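Local coordinates for protein HTH-type transcriptional regulator mcbR (Escherichia coli UMEA 3718-1, PDB 4P9F) that represses expression of mcbA by binding its promoter region, which prevents colanic acid overproduction and mucoidy, and is important for biofilm formation, at residues H196-A199 against E200-Q204; E174-E177 against N178-L182; L14-Q17 against L18-A22. All coordinates share one frame; numbering follows the deposited sequence.

Interaction 1: residues H196-A199 against E200-Q204; sequences HCLA and EIMQQ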
loop_
_atom_site.group_PDB
_atom_site.type_symbol
_atom_site.label_atom_id
_atom_site.label_comp_id
_atom_site.label_asym_id
_atom_site.label_seq_id
_atom_site.Cartn_x
_atom_site.Cartn_y
_atom_site.Cartn_z
ATOM N N HIS A 196 20.672 -7.557 -3.117
ATOM C CA HIS A 196 21.127 -7.907 -4.448
ATOM C C HIS A 196 20.447 -9.193 -4.972
ATOM O O HIS A 196 19.969 -9.217 -6.098
ATOM C CB HIS A 196 22.657 -8.065 -4.448
ATOM C CG HIS A 196 23.212 -8.586 -5.738
ATOM N ND1 HIS A 196 23.329 -9.933 -6.008
ATOM C CD2 HIS A 196 23.680 -7.942 -6.834
ATOM C CE1 HIS A 196 23.845 -10.097 -7.214
ATOM N NE2 HIS A 196 24.067 -8.903 -7.734
ATOM N N CYS A 197 20.398 -10.250 -4.158
ATOM C CA CYS A 197 19.771 -11.508 -4.572
ATOM C C CYS A 197 18.270 -11.323 -4.827
ATOM O O CYS A 197 17.729 -11.820 -5.813
ATOM C CB CYS A 197 20.004 -12.612 -3.522
ATOM S SG CYS A 197 21.759 -13.155 -3.466
ATOM N N LEU A 198 17.608 -10.594 -3.937
ATOM C CA LEU A 198 16.184 -10.366 -4.090
ATOM C C LEU A 198 15.914 -9.513 -5.336
ATOM O O LEU A 198 14.963 -9.773 -6.065
ATOM C CB LEU A 198 15.603 -9.692 -2.851
ATOM C CG LEU A 198 14.084 -9.490 -2.880
ATOM C CD1 LEU A 198 13.354 -10.830 -3.114
ATOM C CD2 LEU A 198 13.605 -8.809 -1.579
ATOM N N ALA A 199 16.750 -8.511 -5.587
ATOM C CA ALA A 199 16.611 -7.716 -6.805
ATOM C C ALA A 199 16.770 -8.589 -8.057
ATOM O O ALA A 199 16.011 -8.455 -9.015
ATOM C CB ALA A 199 17.631 -6.572 -6.830
ATOM N N GLU A 200 17.745 -9.497 -8.027
ATOM C CA GLU A 200 17.980 -10.422 -9.135
ATOM C C GLU A 200 16.762 -11.328 -9.349
ATOM O O GLU A 200 16.361 -11.597 -10.486
ATOM C CB GLU A 200 19.238 -11.272 -8.866
ATOM C CG GLU A 200 20.594 -10.546 -9.022
ATOM C CD GLU A 200 21.127 -10.519 -10.453
ATOM O OE1 GLU A 200 21.331 -11.609 -11.029
ATOM O OE2 GLU A 200 21.383 -9.423 -10.993
ATOM N N ILE A 201 16.182 -11.806 -8.250
ATOM C CA ILE A 201 14.982 -12.652 -8.314
ATOM C C ILE A 201 13.849 -11.912 -9.002
ATOM O O ILE A 201 13.184 -12.443 -9.900
ATOM C CB ILE A 201 14.538 -13.107 -6.899
ATOM C CG1 ILE A 201 15.546 -14.130 -6.345
ATOM C CG2 ILE A 201 13.125 -13.722 -6.927
ATOM C CD1 ILE A 201 15.318 -14.496 -4.909
HETATM N N MSE A 202 13.637 -10.676 -8.584
HETATM C CA MSE A 202 12.564 -9.878 -9.135
HETATM C C MSE A 202 12.815 -9.574 -10.600
HETATM O O MSE A 202 11.912 -9.713 -11.419
HETATM C CB MSE A 202 12.384 -8.589 -8.327
HETATM C CG MSE A 202 11.824 -8.833 -6.903
HETATM SE SE MSE A 202 11.354 -7.160 -5.952
HETATM C CE MSE A 202 13.123 -6.443 -5.604
ATOM N N GLN A 203 14.047 -9.207 -10.942
ATOM C CA GLN A 203 14.385 -8.898 -12.334
ATOM C C GLN A 203 14.111 -10.075 -13.270
ATOM O O GLN A 203 13.479 -9.908 -14.323
ATOM C CB GLN A 203 15.853 -8.479 -12.465
ATOM C CG GLN A 203 16.112 -7.048 -12.092
ATOM C CD GLN A 203 17.575 -6.679 -12.196
ATOM O OE1 GLN A 203 18.359 -7.361 -12.865
ATOM N NE2 GLN A 203 17.956 -5.600 -11.525
ATOM N N GLN A 204 14.555 -11.266 -12.879
ATOM C CA GLN A 204 14.363 -12.433 -13.737
ATOM C C GLN A 204 12.877 -12.837 -13.828
ATOM O O GLN A 204 12.417 -13.262 -14.890
ATOM C CB GLN A 204 15.220 -13.614 -13.252
ATOM C CG GLN A 204 14.779 -14.243 -11.925
ATOM C CD GLN A 204 15.675 -15.401 -11.468
ATOM O OE1 GLN A 204 16.780 -15.591 -11.981
ATOM N NE2 GLN A 204 15.188 -16.183 -10.506
#
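Glu-200 rises alongside His-196, one helical turn earlier, and shows how a side chain can be applied to an imidazole without a polar bond between the two side chains. Its CB lies 3.4 Å from Cys-197 O, over the backbone of the preceding turn. The next carbon, CG, stands anti to the carbonyl carbon (chi1 -74°), which carries it over one face of the His-196 ring as a CH-pi contact; CG is 4.1 Å from the ring centroid and leans toward the rim, with CE1 the nearest ring atom. The same CG also rests 3.3 Å from His-196 O. The chain bends at chi2 and, with chi3 at -59°, the carboxylate lies within 3° of the ring plane. The polar ends stay apart, Glu-200 OE2 being 4.3 Å from His-196 NE2.

Beneath this pair runs the regular helical bonding, Glu-200 N to His-196 O at 3.0 Å and its three successors through Gln-203 N to Ala-199 O. On another side of helix 191-210 the contact is apolar: Met-202, present as selenomethionine, folds back at chi3 and sets CE 4.2 Å from Leu-198 CG and 3.9 Å from Ala-199 CA. Both side chains pack on Leu-88 of helix 73-95 and beside the Arg-133 side chain of helix 122-138, inside the helical FCD domain, while Ile-201 meets helix 177-187.

The helix is therefore amphipathic here. On its exposed side the nearby carboxylate would favour a protonated imidazole, probably only modestly, since the two polar groups do not touch and His-196 is exposed.

Interaction 2: residues E174-E177 against N178-L182; sequences EHIE and NYHLL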
loop_
_atom_site.group_PDB
_atom_site.type_symbol
_atom_site.label_atom_id
_atom_site.label_comp_id
_atom_site.label_asym_id
_atom_site.label_seq_id
_atom_site.Cartn_x
_atom_site.Cartn_y
_atom_site.Cartn_z
ATOM N N GLU A 174 16.815 -23.043 -13.607
ATOM C CA GLU A 174 17.965 -22.276 -13.153
ATOM C C GLU A 174 17.574 -21.090 -12.267
ATOM O O GLU A 174 18.405 -20.536 -11.544
ATOM C CB GLU A 174 18.742 -21.792 -14.373
ATOM C CG GLU A 174 20.145 -21.323 -14.088
ATOM C CD GLU A 174 20.947 -21.119 -15.359
ATOM O OE1 GLU A 174 21.964 -20.410 -15.298
ATOM O OE2 GLU A 174 20.562 -21.670 -16.414
ATOM N N HIS A 175 16.293 -20.743 -12.290
ATOM C CA HIS A 175 15.760 -19.608 -11.538
ATOM C C HIS A 175 15.758 -19.851 -10.020
ATOM O O HIS A 175 15.594 -18.919 -9.233
ATOM C CB HIS A 175 14.340 -19.296 -12.029
ATOM C CG HIS A 175 14.296 -18.687 -13.399
ATOM N ND1 HIS A 175 14.694 -19.379 -14.529
ATOM C CD2 HIS A 175 13.883 -17.476 -13.826
ATOM C CE1 HIS A 175 14.547 -18.605 -15.585
ATOM N NE2 HIS A 175 14.055 -17.445 -15.194
ATOM N N ILE A 176 15.904 -21.107 -9.607
ATOM C CA ILE A 176 15.884 -21.418 -8.180
ATOM C C ILE A 176 17.234 -21.133 -7.511
ATOM O O ILE A 176 17.312 -21.027 -6.290
ATOM C CB ILE A 176 15.477 -22.883 -7.922
ATOM C CG1 ILE A 176 15.076 -23.046 -6.456
ATOM C CG2 ILE A 176 16.580 -23.851 -8.359
ATOM C CD1 ILE A 176 14.562 -24.396 -6.124
ATOM N N GLU A 177 18.284 -20.955 -8.305
ATOM C CA GLU A 177 19.603 -20.726 -7.738
ATOM C C GLU A 177 19.647 -19.379 -7.008
ATOM O O GLU A 177 20.280 -19.261 -5.956
ATOM C CB GLU A 177 20.682 -20.790 -8.812
ATOM C CG GLU A 177 21.171 -22.196 -9.079
ATOM C CD GLU A 177 21.585 -22.925 -7.808
ATOM O OE1 GLU A 177 22.575 -22.513 -7.166
ATOM O OE2 GLU A 177 20.914 -23.910 -7.446
ATOM N N ASN A 178 18.982 -18.367 -7.558
ATOM C CA ASN A 178 18.918 -17.082 -6.875
ATOM C C ASN A 178 18.248 -17.169 -5.507
ATOM O O ASN A 178 18.589 -16.398 -4.610
ATOM C CB ASN A 178 18.202 -16.037 -7.744
ATOM C CG ASN A 178 19.114 -15.433 -8.813
ATOM O OD1 ASN A 178 20.322 -15.284 -8.607
ATOM N ND2 ASN A 178 18.537 -15.078 -9.953
ATOM N N TYR A 179 17.331 -18.120 -5.339
ATOM C CA TYR A 179 16.653 -18.323 -4.058
ATOM C C TYR A 179 17.620 -18.948 -3.044
ATOM O O TYR A 179 17.656 -18.539 -1.881
ATOM C CB TYR A 179 15.410 -19.202 -4.232
ATOM C CG TYR A 179 14.256 -18.509 -4.929
ATOM C CD1 TYR A 179 14.232 -18.402 -6.315
ATOM C CD2 TYR A 179 13.195 -17.968 -4.214
ATOM C CE1 TYR A 179 13.195 -17.769 -6.969
ATOM C CE2 TYR A 179 12.140 -17.330 -4.868
ATOM C CZ TYR A 179 12.155 -17.238 -6.247
ATOM O OH TYR A 179 11.127 -16.615 -6.927
ATOM N N HIS A 180 18.407 -19.923 -3.494
ATOM C CA HIS A 180 19.472 -20.496 -2.675
ATOM C C HIS A 180 20.451 -19.421 -2.218
ATOM O O HIS A 180 20.823 -19.360 -1.048
ATOM C CB HIS A 180 20.250 -21.570 -3.456
ATOM C CG HIS A 180 19.483 -22.834 -3.682
ATOM N ND1 HIS A 180 19.156 -23.695 -2.657
ATOM C CD2 HIS A 180 18.990 -23.390 -4.813
ATOM C CE1 HIS A 180 18.489 -24.725 -3.147
ATOM N NE2 HIS A 180 18.376 -24.566 -4.452
ATOM N N LEU A 181 20.830 -18.546 -3.148
ATOM C CA LEU A 181 21.777 -17.484 -2.860
ATOM C C LEU A 181 21.185 -16.481 -1.860
ATOM O O LEU A 181 21.876 -16.004 -0.970
ATOM C CB LEU A 181 22.197 -16.792 -4.162
ATOM C CG LEU A 181 23.073 -17.641 -5.093
ATOM C CD1 LEU A 181 23.389 -16.898 -6.386
ATOM C CD2 LEU A 181 24.375 -18.016 -4.374
ATOM N N LEU A 182 19.898 -16.178 -2.003
ATOM C CA LEU A 182 19.232 -15.288 -1.061
ATOM C C LEU A 182 19.216 -15.893 0.348
ATOM O O LEU A 182 19.476 -15.208 1.338
ATOM C CB LEU A 182 17.804 -14.993 -1.517
ATOM C CG LEU A 182 16.985 -14.163 -0.548
ATOM C CD1 LEU A 182 17.672 -12.817 -0.331
ATOM C CD2 LEU A 182 15.557 -13.966 -1.067
#
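His-180 turns its ring back onto the residues before it, where CD2 is reached by two oxygens: Glu-177 OE2 at 3.3 Å and Ile-176 O at the same distance. Both approach the ring obliquely, and the carboxylate plane is tilted 29° from it. Glu-177 gets there because its chain is bent at chi2 (-52°), curling the acid round toward the histidine. Beside them Ile-176 brings CG1 to 4.1 Å from His-180 NE2, so an aliphatic branch lies beside the ring's nitrogen end.

The other aromatic of this turn, Tyr-179, is met differently. His-175 O lies at the edge of its ring and in its plane, 3.3 Å from CD1, while CB rests against Ile-176 O. Having CG anti to the carbonyl carbon (chi1 -72°) swings the ring back along the chain and places CD1 beside the His-175 oxygen.

These groups sit where the chain enters helix 177-187 of the all-helical FCD domain. The carbonyl of Ile-176, just before the helix, and that of Glu-177, its first residue, accept from its first turn. Ile-176 O takes a straight bond from His-180 N, 3.2 Å long and in the carbonyl plane, and a weak one from Tyr-179 N; Glu-177 O receives Leu-181 N at 2.9 Å.

Further out, neighbouring helices fix the first shell. Tyr-179 OH is hydrogen-bonded to Asn-205 ND2, and its ring packs on Leu-110 and Leu-113 of helix 100-119 and on Arg-133. His-175 O, already at the tyrosine edge, accepts Gln-204 NE2 from helix 191-210, and Leu-110 also touches His-180.

Interaction 3: residues L14-Q17 against L18-A22; sequences LKHQ and LSIGA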
loop_
_atom_site.group_PDB
_atom_site.type_symbol
_atom_site.label_atom_id
_atom_site.label_comp_id
_atom_site.label_asym_id
_atom_site.label_seq_id
_atom_site.Cartn_x
_atom_site.Cartn_y
_atom_site.Cartn_z
ATOM N N LEU A 14 -9.961 -14.901 -2.331
ATOM C CA LEU A 14 -9.924 -14.123 -3.564
ATOM C C LEU A 14 -8.582 -13.380 -3.718
ATOM O O LEU A 14 -8.055 -13.277 -4.820
ATOM C CB LEU A 14 -11.067 -13.112 -3.610
ATOM C CG LEU A 14 -12.467 -13.692 -3.832
ATOM C CD1 LEU A 14 -13.526 -12.639 -3.570
ATOM C CD2 LEU A 14 -12.583 -14.274 -5.244
ATOM N N LYS A 15 -8.045 -12.834 -2.630
ATOM C CA LYS A 15 -6.712 -12.203 -2.695
ATOM C C LYS A 15 -5.670 -13.216 -3.157
ATOM O O LYS A 15 -4.818 -12.920 -4.001
ATOM C CB LYS A 15 -6.320 -11.627 -1.344
ATOM C CG LYS A 15 -7.055 -10.333 -0.959
ATOM C CD LYS A 15 -6.565 -9.822 0.423
ATOM C CE LYS A 15 -7.200 -8.468 0.802
ATOM N NZ LYS A 15 -6.736 -7.941 2.152
ATOM N N HIS A 16 -5.766 -14.426 -2.611
ATOM C CA HIS A 16 -4.837 -15.495 -2.956
ATOM C C HIS A 16 -4.962 -15.866 -4.434
ATOM O O HIS A 16 -3.964 -15.917 -5.146
ATOM C CB HIS A 16 -5.076 -16.719 -2.055
ATOM C CG HIS A 16 -4.085 -17.823 -2.270
ATOM N ND1 HIS A 16 -4.323 -18.881 -3.117
ATOM C CD2 HIS A 16 -2.815 -17.985 -1.821
ATOM C CE1 HIS A 16 -3.268 -19.681 -3.139
ATOM N NE2 HIS A 16 -2.338 -19.155 -2.363
ATOM N N GLN A 17 -6.195 -16.072 -4.896
ATOM C CA GLN A 17 -6.470 -16.393 -6.297
ATOM C C GLN A 17 -5.947 -15.303 -7.240
ATOM O O GLN A 17 -5.310 -15.602 -8.243
ATOM C CB GLN A 17 -7.982 -16.544 -6.522
ATOM C CG GLN A 17 -8.613 -17.708 -5.794
ATOM C CD GLN A 17 -8.040 -19.034 -6.236
ATOM O OE1 GLN A 17 -7.496 -19.788 -5.431
ATOM N NE2 GLN A 17 -8.171 -19.333 -7.521
ATOM N N LEU A 18 -6.196 -14.041 -6.888
ATOM C CA LEU A 18 -5.706 -12.911 -7.684
ATOM C C LEU A 18 -4.185 -12.914 -7.711
ATOM O O LEU A 18 -3.596 -12.862 -8.781
ATOM C CB LEU A 18 -6.237 -11.580 -7.141
ATOM C CG LEU A 18 -7.710 -11.269 -7.436
ATOM C CD1 LEU A 18 -8.187 -10.114 -6.565
ATOM C CD2 LEU A 18 -7.933 -10.930 -8.932
ATOM N N SER A 19 -3.568 -13.060 -6.540
ATOM C CA SER A 19 -2.118 -13.008 -6.368
ATOM C C SER A 19 -1.331 -14.064 -7.148
ATOM O O SER A 19 -0.225 -13.781 -7.636
ATOM C CB SER A 19 -1.755 -13.165 -4.889
ATOM O OG SER A 19 -2.256 -12.074 -4.147
ATOM N N ILE A 20 -1.887 -15.266 -7.266
ATOM C CA ILE A 20 -1.176 -16.353 -7.951
ATOM C C ILE A 20 -1.511 -16.432 -9.443
ATOM O O ILE A 20 -1.099 -17.368 -10.131
ATOM C CB ILE A 20 -1.475 -17.719 -7.321
ATOM C CG1 ILE A 20 -2.951 -18.083 -7.529
ATOM C CG2 ILE A 20 -1.071 -17.734 -5.845
ATOM C CD1 ILE A 20 -3.318 -19.485 -7.047
ATOM N N GLY A 21 -2.249 -15.440 -9.937
ATOM C CA GLY A 21 -2.611 -15.368 -11.347
ATOM C C GLY A 21 -3.703 -16.326 -11.803
ATOM O O GLY A 21 -3.856 -16.591 -13.002
ATOM N N ALA A 22 -4.502 -16.812 -10.859
ATOM C CA ALA A 22 -5.572 -17.754 -11.167
ATOM C C ALA A 22 -6.758 -17.079 -11.862
ATOM O O ALA A 22 -7.545 -17.735 -12.541
ATOM C CB ALA A 22 -6.047 -18.461 -9.878
#
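The His-16 ring carries Ile-20 over one face: CG2 stands 4.1 Å from the ring centroid, 20° off the normal and displaced toward the rim, while CD1 comes within 3.9 Å of CE1. At its polar end, NE2 is hydrogen-bonded to Asn-127 OD1 of helix 122-138. The other flat group, the Gln-17 amide, brings NE2 to 3.3 Å from the CB of Ala-22.

Ile-20 has CG1 in the crowded position between backbone N and carbonyl carbon (chi1 66°), which brings CG2 over the ring and lets CD1, beyond CG1, reach CE1. With an alanine here, CG2 and CD1 are gone from the ring, and the loss is likely to leave the imidazole held mainly by its bond to Asn-127, with a gap toward Ile-126 and Glu-123.

Lys-15 O is gripped twice by Ser-19, from opposite faces of its plane: by N at 2.8 Å and by OG at 2.7 Å, the hydroxyl lying 40° above the carbonyl plane.

Helix 6-19 then stops in a Schellman motif. Ala-22 N reaches back to Gln-17 O at 3.0 Å, Gly-21 N to Leu-18 O at 3.1 Å, and Gly-21 takes the positive phi of the C-prime residue. This ending belongs to the GntR-family DNA-binding domain, whose helix 6-19 packs through Leu-14 on helix 42-54, while the end of that helix meets helices 122-138 and 143-156 of the FCD domain.

In the fold
Interactions 1 and 2 belong together: their centres lie 9 Å apart on successive helices of the FCD domain, and they touch where Ile-201 packs on Asn-178 and Tyr-179. Both mix buried and exposed residues, three buried of eight touching in the first and two of seven in the second, with two exposed in each. Interaction 3, its centre 22 to 24 Å from theirs, lies in the DNA-binding domain nearer the geometric centre of the chain, with four of nine buried and none exposed. Acidic side chains accompany His-196 and His-180, farther out, whereas an isoleucine covers His-16, where two domains meet. Mid-helix, helix entry and helix exit are thus represented in turn.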